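Beta-galactosidase (PDB 4OIF) probably hydrolyses terminal non-reducing beta-D-galactose residues of beta-D-galactosides, and is a zinc-binding, homotrimeric member of glycosyl hydrolase family 42. Local coordinates at residues 340-345 with 388-393; 42-47 with 394-399; 345-350 with 640-645; 646-651 with 675-680. All coordinates share one frame; numbering follows the deposited sequence. Where two conformers were deposited one is given.

Contact 1. Residues 340-345 with 388-393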
loop_
_atom_site.group_PDB
_atom_site.type_symbol
_atom_site.label_atom_id
_atom_site.label_comp_id
_atom_site.label_asym_id
_atom_site.label_seq_id
_atom_site.Cartn_x
_atom_site.Cartn_y
_atom_site.Cartn_z
ATOM N N GLY A 340 -0.575 17.159 -33.594
ATOM C CA GLY A 340 -0.111 16.150 -34.525
ATOM C C GLY A 340 -0.237 14.711 -34.036
ATOM O O GLY A 340 -0.358 13.779 -34.841
ATOM N N MET A 341 -0.212 14.521 -32.720
ATOM C CA MET A 341 -0.203 13.181 -32.163
ATOM C C MET A 341 -1.553 12.492 -32.356
ATOM O O MET A 341 -1.621 11.265 -32.529
ATOM C CB MET A 341 0.173 13.223 -30.680
ATOM C CG MET A 341 0.004 11.898 -29.957
ATOM S SD MET A 341 0.976 10.559 -30.672
ATOM C CE MET A 341 2.611 11.188 -30.416
ATOM N N HIS A 342 -2.630 13.272 -32.326
ATOM C CA HIS A 342 -3.940 12.678 -32.520
ATOM C C HIS A 342 -4.070 12.155 -33.943
ATOM O O HIS A 342 -4.487 11.004 -34.169
ATOM C CB HIS A 342 -5.065 13.661 -32.221
ATOM C CG HIS A 342 -6.417 13.061 -32.426
ATOM N ND1 HIS A 342 -6.806 11.897 -31.802
ATOM C CD2 HIS A 342 -7.446 13.419 -33.228
ATOM C CE1 HIS A 342 -8.029 11.582 -32.185
ATOM N NE2 HIS A 342 -8.438 12.487 -33.056
ATOM N N PHE A 343 -3.697 12.995 -34.902
ATOM C CA PHE A 343 -3.708 12.580 -36.302
ATOM C C PHE A 343 -2.882 11.287 -36.502
ATOM O O PHE A 343 -3.351 10.286 -37.096
ATOM C CB PHE A 343 -3.187 13.710 -37.208
ATOM C CG PHE A 343 -3.434 13.454 -38.654
ATOM C CD1 PHE A 343 -4.624 13.834 -39.240
ATOM C CD2 PHE A 343 -2.508 12.755 -39.416
ATOM C CE1 PHE A 343 -4.880 13.544 -40.568
ATOM C CE2 PHE A 343 -2.753 12.472 -40.741
ATOM C CZ PHE A 343 -3.944 12.866 -41.317
ATOM N N LEU A 344 -1.670 11.314 -35.959
ATOM C CA LEU A 344 -0.723 10.204 -36.048
ATOM C C LEU A 344 -1.297 8.905 -35.504
ATOM O O LEU A 344 -1.284 7.872 -36.196
ATOM C CB LEU A 344 0.563 10.569 -35.302
ATOM C CG LEU A 344 1.592 9.500 -34.937
ATOM C CD1 LEU A 344 2.117 8.739 -36.153
ATOM C CD2 LEU A 344 2.746 10.123 -34.142
ATOM N N SER A 345 -1.808 8.963 -34.275
ATOM C CA SER A 345 -2.380 7.784 -33.624
ATOM C C SER A 345 -3.613 7.245 -34.377
ATOM O O SER A 345 -3.802 6.023 -34.492
ATOM C CB SER A 345 -2.728 8.094 -32.160
ATOM O OG SER A 345 -3.790 9.020 -32.024
ATOM N N PHE A 388 -10.545 20.314 -31.497
ATOM C CA PHE A 388 -11.596 20.276 -32.517
ATOM C C PHE A 388 -10.986 20.278 -33.913
ATOM O O PHE A 388 -11.390 19.500 -34.785
ATOM C CB PHE A 388 -12.569 21.454 -32.374
ATOM C CG PHE A 388 -13.789 21.342 -33.262
ATOM C CD1 PHE A 388 -13.774 21.843 -34.561
ATOM C CD2 PHE A 388 -14.944 20.719 -32.799
ATOM C CE1 PHE A 388 -14.884 21.728 -35.379
ATOM C CE2 PHE A 388 -16.065 20.598 -33.611
ATOM C CZ PHE A 388 -16.036 21.103 -34.904
ATOM N N GLN A 389 -9.998 21.144 -34.115
ATOM C CA GLN A 389 -9.373 21.270 -35.419
ATOM C C GLN A 389 -8.618 20.001 -35.795
ATOM O O GLN A 389 -8.712 19.545 -36.933
ATOM C CB GLN A 389 -8.451 22.497 -35.463
ATOM C CG GLN A 389 -9.203 23.838 -35.486
ATOM C CD GLN A 389 -10.306 23.891 -36.555
ATOM O OE1 GLN A 389 -10.099 23.500 -37.711
ATOM N NE2 GLN A 389 -11.486 24.376 -36.166
ATOM N N GLU A 390 -7.890 19.395 -34.864
ATOM C CA GLU A 390 -7.154 18.207 -35.276
ATOM C C GLU A 390 -8.118 17.046 -35.538
ATOM O O GLU A 390 -7.884 16.234 -36.446
ATOM C CB GLU A 390 -6.083 17.805 -34.258
ATOM C CG GLU A 390 -5.221 16.661 -34.801
ATOM C CD GLU A 390 -3.835 16.574 -34.179
ATOM O OE1 GLU A 390 -3.377 17.569 -33.563
ATOM O OE2 GLU A 390 -3.206 15.497 -34.319
ATOM N N VAL A 391 -9.205 16.973 -34.772
ATOM C CA VAL A 391 -10.254 16.009 -35.099
ATOM C C VAL A 391 -10.800 16.244 -36.518
ATOM O O VAL A 391 -10.932 15.307 -37.298
ATOM C CB VAL A 391 -11.400 16.058 -34.079
ATOM C CG1 VAL A 391 -12.624 15.321 -34.601
ATOM C CG2 VAL A 391 -10.937 15.463 -32.763
ATOM N N ALA A 392 -11.070 17.498 -36.859
ATOM C CA ALA A 392 -11.517 17.855 -38.205
ATOM C C ALA A 392 -10.515 17.428 -39.275
ATOM O O ALA A 392 -10.904 16.934 -40.325
ATOM C CB ALA A 392 -11.771 19.352 -38.298
ATOM N N GLU A 393 -9.231 17.625 -39.015
ATOM C CA GLU A 393 -8.197 17.197 -39.948
ATOM C C GLU A 393 -8.220 15.691 -40.135
ATOM O O GLU A 393 -8.087 15.193 -41.269
ATOM C CB GLU A 393 -6.817 17.657 -39.476
ATOM C CG GLU A 393 -6.584 19.147 -39.702
ATOM C CD GLU A 393 -6.936 19.590 -41.131
ATOM O OE1 GLU A 393 -6.436 18.969 -42.102
ATOM O OE2 GLU A 393 -7.716 20.557 -41.285
HETATM O O HOH W 1 -2.936 16.022 -31.198
#

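Contact 2. Residues 42-47 with 394-399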
loop_
_atom_site.group_PDB
_atom_site.type_symbol
_atom_site.label_atom_id
_atom_site.label_comp_id
_atom_site.label_asym_id
_atom_site.label_seq_id
_atom_site.Cartn_x
_atom_site.Cartn_y
_atom_site.Cartn_z
ATOM N N LEU A 42 -18.874 20.413 -39.065
ATOM C CA LEU A 42 -17.564 21.055 -39.143
ATOM C C LEU A 42 -16.401 20.120 -38.808
ATOM O O LEU A 42 -15.279 20.338 -39.268
ATOM C CB LEU A 42 -17.512 22.289 -38.236
ATOM C CG LEU A 42 -18.453 23.425 -38.657
ATOM C CD1 LEU A 42 -18.470 24.527 -37.616
ATOM C CD2 LEU A 42 -18.074 23.983 -40.011
ATOM N N SER A 43 -16.664 19.078 -38.026
ATOM C CA SER A 43 -15.602 18.156 -37.606
ATOM C C SER A 43 -15.488 16.946 -38.526
ATOM O O SER A 43 -14.623 16.086 -38.334
ATOM C CB SER A 43 -15.834 17.692 -36.163
ATOM O OG SER A 43 -17.109 17.089 -36.019
ATOM N N HIS A 44 -16.359 16.900 -39.528
ATOM C CA HIS A 44 -16.437 15.780 -40.465
ATOM C C HIS A 44 -16.556 14.462 -39.710
ATOM O O HIS A 44 -15.803 13.513 -39.940
ATOM C CB HIS A 44 -15.232 15.760 -41.400
ATOM C CG HIS A 44 -14.908 17.096 -41.989
ATOM N ND1 HIS A 44 -15.354 17.489 -43.233
ATOM C CD2 HIS A 44 -14.190 18.134 -41.502
ATOM C CE1 HIS A 44 -14.918 18.709 -43.488
ATOM N NE2 HIS A 44 -14.212 19.125 -42.454
ATOM N N THR A 45 -17.506 14.430 -38.790
ATOM C CA THR A 45 -17.871 13.205 -38.117
ATOM C C THR A 45 -19.201 12.707 -38.664
ATOM O O THR A 45 -20.057 13.512 -39.016
ATOM C CB THR A 45 -17.974 13.421 -36.623
ATOM O OG1 THR A 45 -18.680 14.650 -36.382
ATOM C CG2 THR A 45 -16.589 13.503 -36.038
ATOM N N ASN A 46 -19.378 11.387 -38.711
ATOM C CA ASN A 46 -20.523 10.787 -39.387
ATOM C C ASN A 46 -21.208 9.665 -38.600
ATOM O O ASN A 46 -22.323 9.249 -38.921
ATOM C CB ASN A 46 -20.077 10.249 -40.752
ATOM C CG ASN A 46 -18.844 9.360 -40.658
ATOM O OD1 ASN A 46 -18.785 8.442 -39.843
ATOM N ND2 ASN A 46 -17.847 9.640 -41.489
ATOM N N THR A 47 -20.533 9.159 -37.580
ATOM C CA THR A 47 -21.035 7.991 -36.875
ATOM C C THR A 47 -21.022 8.226 -35.374
ATOM O O THR A 47 -20.016 8.673 -34.813
ATOM C CB THR A 47 -20.214 6.746 -37.225
ATOM O OG1 THR A 47 -20.224 6.574 -38.647
ATOM C CG2 THR A 47 -20.804 5.502 -36.560
ATOM N N VAL A 394 -8.402 14.959 -39.034
ATOM C CA VAL A 394 -8.523 13.509 -39.149
ATOM C C VAL A 394 -9.729 13.176 -40.027
ATOM O O VAL A 394 -9.618 12.348 -40.927
ATOM C CB VAL A 394 -8.640 12.806 -37.766
ATOM C CG1 VAL A 394 -9.109 11.366 -37.924
ATOM C CG2 VAL A 394 -7.299 12.838 -37.046
ATOM N N GLY A 395 -10.862 13.842 -39.787
ATOM C CA GLY A 395 -12.067 13.626 -40.578
ATOM C C GLY A 395 -11.852 13.818 -42.075
ATOM O O GLY A 395 -12.198 12.942 -42.889
ATOM N N LYS A 396 -11.269 14.968 -42.424
ATOM C CA LYS A 396 -10.930 15.299 -43.808
ATOM C C LYS A 396 -10.026 14.237 -44.408
ATOM O O LYS A 396 -10.153 13.887 -45.582
ATOM C CB LYS A 396 -10.245 16.665 -43.890
ATOM C CG LYS A 396 -11.080 17.821 -43.365
ATOM C CD LYS A 396 -10.242 19.087 -43.237
ATOM C CE LYS A 396 -11.070 20.268 -42.740
ATOM N NZ LYS A 396 -10.314 21.555 -42.813
ATOM N N ALA A 397 -9.108 13.723 -43.597
ATOM C CA ALA A 397 -8.207 12.704 -44.094
ATOM C C ALA A 397 -8.963 11.405 -44.360
ATOM O O ALA A 397 -8.752 10.757 -45.390
ATOM C CB ALA A 397 -7.072 12.484 -43.123
ATOM N N LEU A 398 -9.862 11.042 -43.447
ATOM C CA LEU A 398 -10.591 9.781 -43.542
ATOM C C LEU A 398 -11.543 9.776 -44.726
ATOM O O LEU A 398 -11.778 8.740 -45.337
ATOM C CB LEU A 398 -11.375 9.500 -42.258
ATOM C CG LEU A 398 -10.613 9.278 -40.949
ATOM C CD1 LEU A 398 -11.606 9.048 -39.807
ATOM C CD2 LEU A 398 -9.599 8.121 -41.051
ATOM N N LYS A 399 -12.105 10.932 -45.047
ATOM C CA LYS A 399 -12.986 10.991 -46.208
ATOM C C LYS A 399 -12.269 10.588 -47.501
ATOM O O LYS A 399 -12.898 10.090 -48.429
ATOM C CB LYS A 399 -13.597 12.386 -46.337
ATOM C CG LYS A 399 -14.625 12.645 -45.249
ATOM C CD LYS A 399 -15.266 14.020 -45.314
ATOM C CE LYS A 399 -16.467 14.070 -44.369
ATOM N NZ LYS A 399 -17.094 15.420 -44.247
HETATM O O HOH W 2 -14.420 11.244 -41.873
#

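Contact 3. Residues 345-350 with 640-645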
loop_
_atom_site.group_PDB
_atom_site.type_symbol
_atom_site.label_atom_id
_atom_site.label_comp_id
_atom_site.label_asym_id
_atom_site.label_seq_id
_atom_site.Cartn_x
_atom_site.Cartn_y
_atom_site.Cartn_z
ATOM N N SER A 345 -1.808 8.963 -34.275
ATOM C CA SER A 345 -2.380 7.784 -33.624
ATOM C C SER A 345 -3.613 7.245 -34.377
ATOM O O SER A 345 -3.802 6.023 -34.492
ATOM C CB SER A 345 -2.728 8.094 -32.160
ATOM O OG SER A 345 -3.790 9.020 -32.024
ATOM N N SER A 346 -4.437 8.142 -34.909
ATOM C CA SER A 346 -5.587 7.685 -35.676
ATOM C C SER A 346 -5.146 6.931 -36.932
ATOM O O SER A 346 -5.691 5.850 -37.278
ATOM C CB SER A 346 -6.476 8.870 -36.042
ATOM O OG SER A 346 -6.792 9.614 -34.887
ATOM N N MET A 347 -4.147 7.494 -37.610
ATOM C CA MET A 347 -3.618 6.826 -38.792
ATOM C C MET A 347 -3.030 5.465 -38.424
ATOM O O MET A 347 -3.186 4.500 -39.182
ATOM C CB MET A 347 -2.569 7.691 -39.486
ATOM C CG MET A 347 -3.141 8.984 -40.039
ATOM S SD MET A 347 -4.406 8.696 -41.290
ATOM C CE MET A 347 -5.767 9.621 -40.601
ATOM N N GLN A 348 -2.373 5.380 -37.263
ATOM C CA GLN A 348 -1.818 4.103 -36.825
ATOM C C GLN A 348 -2.926 3.085 -36.627
ATOM O O GLN A 348 -2.779 1.899 -36.961
ATOM C CB GLN A 348 -1.021 4.244 -35.534
ATOM C CG GLN A 348 -0.350 2.934 -35.149
ATOM C CD GLN A 348 0.223 2.921 -33.745
ATOM O OE1 GLN A 348 -0.231 3.653 -32.858
ATOM N NE2 GLN A 348 1.225 2.067 -33.532
ATOM N N MET A 349 -4.044 3.558 -36.084
ATOM C CA MET A 349 -5.188 2.687 -35.885
ATOM C C MET A 349 -5.686 2.139 -37.212
ATOM O O MET A 349 -5.925 0.930 -37.331
ATOM C CB MET A 349 -6.301 3.426 -35.150
ATOM C CG MET A 349 -6.056 3.517 -33.657
ATOM S SD MET A 349 -6.134 1.895 -32.880
ATOM C CE MET A 349 -5.528 2.289 -31.243
ATOM N N ILE A 350 -5.833 3.011 -38.209
ATOM C CA ILE A 350 -6.266 2.529 -39.526
ATOM C C ILE A 350 -5.235 1.564 -40.145
ATOM O O ILE A 350 -5.584 0.601 -40.822
ATOM C CB ILE A 350 -6.526 3.708 -40.498
ATOM C CG1 ILE A 350 -7.544 4.677 -39.886
ATOM C CG2 ILE A 350 -6.999 3.214 -41.887
ATOM C CD1 ILE A 350 -8.882 4.038 -39.588
ATOM N N TYR A 640 -2.022 -0.188 -49.582
ATOM C CA TYR A 640 -2.109 1.080 -48.865
ATOM C C TYR A 640 -1.101 1.065 -47.738
ATOM O O TYR A 640 -1.180 0.253 -46.830
ATOM C CB TYR A 640 -3.502 1.324 -48.298
ATOM C CG TYR A 640 -4.594 1.430 -49.321
ATOM C CD1 TYR A 640 -5.505 0.393 -49.502
ATOM C CD2 TYR A 640 -4.727 2.568 -50.105
ATOM C CE1 TYR A 640 -6.518 0.490 -50.437
ATOM C CE2 TYR A 640 -5.739 2.674 -51.037
ATOM C CZ TYR A 640 -6.630 1.635 -51.201
ATOM O OH TYR A 640 -7.642 1.733 -52.129
ATOM N N VAL A 641 -0.157 1.984 -47.798
ATOM C CA VAL A 641 0.973 1.962 -46.909
ATOM C C VAL A 641 1.010 3.222 -46.061
ATOM O O VAL A 641 0.881 4.326 -46.559
ATOM C CB VAL A 641 2.264 1.800 -47.721
ATOM C CG1 VAL A 641 3.466 1.682 -46.797
ATOM C CG2 VAL A 641 2.148 0.564 -48.626
ATOM N N PHE A 642 1.167 3.042 -44.762
ATOM C CA PHE A 642 1.243 4.141 -43.814
ATOM C C PHE A 642 2.679 4.292 -43.336
ATOM O O PHE A 642 3.257 3.352 -42.767
ATOM C CB PHE A 642 0.326 3.893 -42.611
ATOM C CG PHE A 642 -1.137 3.942 -42.925
ATOM C CD1 PHE A 642 -1.743 2.930 -43.658
ATOM C CD2 PHE A 642 -1.919 4.983 -42.454
ATOM C CE1 PHE A 642 -3.109 2.971 -43.942
ATOM C CE2 PHE A 642 -3.288 5.032 -42.730
ATOM C CZ PHE A 642 -3.882 4.024 -43.478
ATOM N N ILE A 643 3.246 5.472 -43.557
ATOM C CA ILE A 643 4.577 5.797 -43.064
ATOM C C ILE A 643 4.452 6.803 -41.919
ATOM O O ILE A 643 4.143 7.975 -42.128
ATOM C CB ILE A 643 5.467 6.353 -44.181
ATOM C CG1 ILE A 643 5.367 5.460 -45.429
ATOM C CG2 ILE A 643 6.900 6.472 -43.697
ATOM C CD1 ILE A 643 6.115 5.995 -46.669
ATOM N N MET A 644 4.702 6.331 -40.702
ATOM C CA MET A 644 4.365 7.076 -39.497
ATOM C C MET A 644 5.590 7.448 -38.655
ATOM O O MET A 644 6.354 6.588 -38.219
ATOM C CB MET A 644 3.364 6.261 -38.663
ATOM C CG MET A 644 2.106 5.902 -39.435
ATOM S SD MET A 644 1.090 4.649 -38.631
ATOM C CE MET A 644 2.122 3.195 -38.762
ATOM N N ASN A 645 5.780 8.739 -38.430
ATOM C CA ASN A 645 6.905 9.190 -37.621
ATOM C C ASN A 645 6.532 9.271 -36.145
ATOM O O ASN A 645 6.000 10.276 -35.692
ATOM C CB ASN A 645 7.405 10.548 -38.115
ATOM C CG ASN A 645 8.630 11.034 -37.361
ATOM O OD1 ASN A 645 9.178 10.331 -36.501
ATOM N ND2 ASN A 645 9.070 12.248 -37.682
#

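Contact 4. Residues 646-651 with 675-680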
loop_
_atom_site.group_PDB
_atom_site.type_symbol
_atom_site.label_atom_id
_atom_site.label_comp_id
_atom_site.label_asym_id
_atom_site.label_seq_id
_atom_site.Cartn_x
_atom_site.Cartn_y
_atom_site.Cartn_z
ATOM N N PHE A 646 6.827 8.212 -35.395
ATOM C CA PHE A 646 6.547 8.218 -33.965
ATOM C C PHE A 646 7.730 8.776 -33.154
ATOM O O PHE A 646 8.058 8.254 -32.087
ATOM C CB PHE A 646 6.183 6.807 -33.484
ATOM C CG PHE A 646 4.753 6.405 -33.787
ATOM C CD1 PHE A 646 3.691 6.975 -33.086
ATOM C CD2 PHE A 646 4.471 5.442 -34.759
ATOM C CE1 PHE A 646 2.365 6.596 -33.356
ATOM C CE2 PHE A 646 3.158 5.065 -35.028
ATOM C CZ PHE A 646 2.098 5.653 -34.321
ATOM N N THR A 647 8.371 9.831 -33.665
ATOM C CA THR A 647 9.464 10.479 -32.940
ATOM C C THR A 647 9.236 11.976 -32.928
ATOM O O THR A 647 8.433 12.492 -33.708
ATOM C CB THR A 647 10.845 10.215 -33.565
ATOM O OG1 THR A 647 11.043 11.120 -34.654
ATOM C CG2 THR A 647 10.966 8.780 -34.074
ATOM N N GLU A 648 9.973 12.680 -32.078
ATOM C CA GLU A 648 9.786 14.114 -31.929
ATOM C C GLU A 648 10.768 14.931 -32.778
ATOM O O GLU A 648 11.055 16.090 -32.466
ATOM C CB GLU A 648 9.900 14.520 -30.456
ATOM C CG GLU A 648 8.657 14.225 -29.625
ATOM C CD GLU A 648 8.534 12.756 -29.252
ATOM O OE1 GLU A 648 9.579 12.094 -29.029
ATOM O OE2 GLU A 648 7.390 12.260 -29.199
ATOM N N GLU A 649 11.267 14.343 -33.862
ATOM C CA GLU A 649 12.193 15.062 -34.733
ATOM C C GLU A 649 11.989 14.775 -36.223
ATOM O O GLU A 649 11.246 13.867 -36.614
ATOM C CB GLU A 649 13.630 14.735 -34.336
ATOM C CG GLU A 649 13.914 13.255 -34.358
ATOM C CD GLU A 649 15.219 12.905 -33.691
ATOM O OE1 GLU A 649 16.284 13.197 -34.281
ATOM O OE2 GLU A 649 15.175 12.337 -32.576
ATOM N N LYS A 650 12.652 15.576 -37.048
ATOM C CA LYS A 650 12.610 15.394 -38.483
ATOM C C LYS A 650 13.202 14.043 -38.832
ATOM O O LYS A 650 14.067 13.514 -38.126
ATOM C CB LYS A 650 13.354 16.513 -39.198
ATOM C CG LYS A 650 12.569 17.821 -39.265
ATOM C CD LYS A 650 13.319 18.885 -40.065
ATOM C CE LYS A 650 12.819 20.279 -39.725
ATOM N NZ LYS A 650 11.346 20.352 -39.898
ATOM N N GLN A 651 12.728 13.479 -39.929
ATOM C CA GLN A 651 13.011 12.090 -40.198
ATOM C C GLN A 651 13.079 11.781 -41.698
ATOM O O GLN A 651 12.088 11.889 -42.414
ATOM C CB GLN A 651 11.954 11.247 -39.506
ATOM C CG GLN A 651 12.443 9.899 -39.136
ATOM C CD GLN A 651 13.513 9.911 -38.069
ATOM O OE1 GLN A 651 14.625 9.453 -38.307
ATOM N NE2 GLN A 651 13.175 10.403 -36.879
ATOM N N ASP A 675 8.202 15.681 -40.907
ATOM C CA ASP A 675 8.234 16.492 -39.696
ATOM C C ASP A 675 7.812 15.618 -38.535
ATOM O O ASP A 675 7.285 14.514 -38.741
ATOM C CB ASP A 675 7.311 17.709 -39.808
ATOM C CG ASP A 675 7.665 18.604 -40.979
ATOM O OD1 ASP A 675 8.851 18.986 -41.111
ATOM O OD2 ASP A 675 6.754 18.915 -41.773
ATOM N N LYS A 676 8.036 16.110 -37.320
ATOM C CA LYS A 676 7.552 15.442 -36.114
ATOM C C LYS A 676 6.095 14.990 -36.278
ATOM O O LYS A 676 5.226 15.763 -36.716
ATOM C CB LYS A 676 7.683 16.369 -34.896
ATOM C CG LYS A 676 7.230 15.744 -33.582
ATOM C CD LYS A 676 6.640 16.770 -32.629
ATOM C CE LYS A 676 7.631 17.850 -32.278
ATOM N NZ LYS A 676 6.986 18.990 -31.573
ATOM N N TYR A 677 5.861 13.717 -35.971
ATOM C CA TYR A 677 4.522 13.119 -35.918
ATOM C C TYR A 677 3.830 13.062 -37.275
ATOM O O TYR A 677 2.650 12.720 -37.362
ATOM C CB TYR A 677 3.625 13.872 -34.928
ATOM C CG TYR A 677 4.076 13.768 -33.490
ATOM C CD1 TYR A 677 4.956 12.771 -33.082
ATOM C CD2 TYR A 677 3.618 14.664 -32.541
ATOM C CE1 TYR A 677 5.370 12.678 -31.765
ATOM C CE2 TYR A 677 4.020 14.583 -31.228
ATOM C CZ TYR A 677 4.895 13.594 -30.839
ATOM O OH TYR A 677 5.285 13.529 -29.516
ATOM N N GLU A 678 4.561 13.373 -38.336
ATOM C CA GLU A 678 3.950 13.381 -39.646
ATOM C C GLU A 678 3.678 11.977 -40.125
ATOM O O GLU A 678 4.485 11.071 -39.922
ATOM C CB GLU A 678 4.823 14.098 -40.666
ATOM C CG GLU A 678 4.137 14.225 -42.011
ATOM C CD GLU A 678 4.991 14.922 -43.017
ATOM O OE1 GLU A 678 6.077 15.411 -42.629
ATOM O OE2 GLU A 678 4.577 14.975 -44.191
ATOM N N VAL A 679 2.524 11.802 -40.751
ATOM C CA VAL A 679 2.191 10.545 -41.379
ATOM C C VAL A 679 2.092 10.771 -42.871
ATOM O O VAL A 679 1.649 11.806 -43.338
ATOM C CB VAL A 679 0.859 9.954 -40.860
ATOM C CG1 VAL A 679 0.613 8.577 -41.470
ATOM C CG2 VAL A 679 0.855 9.874 -39.336
ATOM N N ARG A 680 2.533 9.787 -43.621
ATOM C CA ARG A 680 2.355 9.788 -45.042
ATOM C C ARG A 680 1.484 8.595 -45.378
ATOM O O ARG A 680 1.785 7.481 -44.978
ATOM C CB ARG A 680 3.703 9.701 -45.736
ATOM C CG ARG A 680 3.865 10.694 -46.826
ATOM C CD ARG A 680 3.980 12.124 -46.324
ATOM N NE ARG A 680 4.398 12.948 -47.453
ATOM C CZ ARG A 680 3.553 13.411 -48.360
ATOM N NH1 ARG A 680 2.254 13.177 -48.221
ATOM N NH2 ARG A 680 3.990 14.125 -49.382
#

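Contact 1. Residues 340-345 with 388-393
Glu390 reaches from one outer helix of the TIM barrel to the amino end of the helix before it, where Gly340 sits at the N-cap position. Helices 341-351 and 386-399 flank strand 356-359 in sequence, and here their axes run 30° apart with a closest approach of 9.2 Å. Along the second helix, Glu390 does most of the work. Its CG stands anti to the backbone nitrogen (chi1 -173°) and the chain stays extended, which carries the carboxylate across to the first turn. OE1 takes the amide of Gly340, Gly340 N lying 2.8 Å from it on the syn side. OE2 uses its anti lone pair for Phe343 N, a nearly straight bond of 2.6 Å with 170° at the hydrogen. A water takes the amide of His342 and gives a weak bond back to OE1. Gly340 has no side chain to cap the first turn; Glu390 supplies the acceptor from the other helix, and its negative charge probably also suits the positive end of the helix dipole. Putting an alanine in place of Glu390 would probably leave the amides of Gly340 and Phe343 without their acceptor and open a gap between the helices. One residue on, Val391 lays CG2 obliquely beside the His342 imidazole, 3.9 Å from NE2. The polar atoms of that ring are engaged by other residues, ND1 by Lys337 and NE2 by the hydroxyl of Tyr359. Glu393 contributes backbone: its carbonyl O lies near the plane of the Phe343 ring, at the edge, 3.7 Å from CE1.

Contact 2. Residues 42-47 with 394-399
His44 and Gly395 bring two backbones together, their CA atoms only 4.9 Å apart. This is the tight side of the contact: His44 O lies 3.8 Å from Gly395 CA, and a CB on Gly395 would collide with both His44 CB and Ser43 O. A water bonded to the carbonyl oxygens of His44 and Gly395 links the loop to the helix a second time. The His44 imidazole meets two lysines on the more open side, one at its edge and one over a face. Lys399, its chain extended beyond CG, crosses the imidazole at about a right angle and gives a hydrogen bond from NZ to His44 ND1 at 2.9 Å, only 5° out of the ring plane. Lys396 covers one face: CG makes a CH-pi contact 3.7 Å from the centroid, while its NZ pairs with Glu393 on the same helix; two conformers were deposited, so these contacts are less certain. Both lysines are exposed to solvent. Leaving helix 30-42 with positive phi, His44 closes a Schellman motif, the C-terminal stop that turns the chain toward strand 47-50; in the TIM barrel this turn packs against helix 386-399, which follows strand 356-359, the neighbour of 16-21.

Contact 3. Residues 345-350 with 640-645
This is buried, largely apolar helix-on-sheet packing, in which Met347, Gln348 and Ile350 of a barrel helix meet Phe642 and Met644 on one face of the C-terminal sheet. Helix and strand run at 146°, roughly antiparallel, with their axes 9.2 Å apart. Phe642 stands with CG anti to its carbonyl carbon (chi1 -68°), which sends the ring up from the strand to the helix. There Ile350 touches the ring's far end, CG2 lying 3.6 Å from CZ. Met347 bends round so that its sulfur sits at the ring edge, SD 5.4 Å from the Phe642 centroid, a Met-aromatic contact; its carbonyl oxygen approaches the same ring obliquely, 3.5 Å from CD2. Strand 638-645 is an inner strand of the antiparallel sheet of the C-terminal domain, between 628-634 and 679-685, and the contact joins that domain to the TIM barrel. Two residues further on, Met644 meets Gln348 at the backbone, with SD 3.5 Å from Gln348 CA. Gln348 itself turns its amide away, NE2 bonding to Ala300 O on helix 296-312. Val679 of the neighbouring strand touches both Met347 and Met644.

Contact 4. Residues 646-651 with 675-680
The loop at Glu649 and Lys650 runs alongside a type II beta turn from Asp675 to Glu678, with Lys650 CA 4.7 Å from Asp675 CA. The turn is closed by Glu678 N on Asp675 O, and Tyr677 holds its third position with positive phi, 66°. Across the contact, Tyr677 gives its hydroxyl proton to Glu648, OH to OE2 modelled at 2.5 Å, a very short length to read with caution. Glu648 is bent at chi2 (77°), which folds the carboxylate round to the phenol, and carboxylate and ring stand 85° apart. OE2 has a second partner in the hydroxyl of Thr296 from a barrel helix. The turn feeds strand 679-685, last in sequence but in the middle of the C-terminal antiparallel sheet, whose neighbour 638-645 leads into the loop. Asn645 at the end of that neighbour ties the two together, its ND2 bonding to the carbonyls of both Glu649 and Asp675. A phenylalanine in place of Tyr677 would probably leave Glu648 OE2 without one of its mates and its carboxylate freer to turn. Thr647 O comes obliquely at the same ring, 3.5 Å from Tyr677 CD1. The aliphatic part of Lys676 is wedged in as well: CG lies over the centre of the Tyr677 ring, 3.6 Å above its plane, and 3.5 Å from Glu648 CA. At the exposed end Lys650 and Asp675 lie side by side, pointing the same way, and form a salt bridge whose hydrogen bond, NZ to OD1 3.1 Å, is weak. Asp675 N is held in turn by Glu678 OE1 at 2.7 Å.

In the fold
Taken in the order 2, 1, 3, 4 the contacts run from the TIM barrel to the C-terminal domain, successive centres 10 to 12 Å apart. Contacts 1 and 2 share helix 386-399, contacts 1 and 3 share helix 341-351 and Ser345, and contacts 3 and 4 meet through the neighbouring strands 638-645 and 679-685. Contact 1 is nested within the loop closed by contact 2, crosses contact 3 along the chain, and closes before contact 4 opens. Contacts 2 and 4 do not touch. Leu344 joins the groups, packing on Phe646, Tyr677 and Val679, so helix 341-351 is sandwiched between its barrel neighbour and the C-terminal sheet.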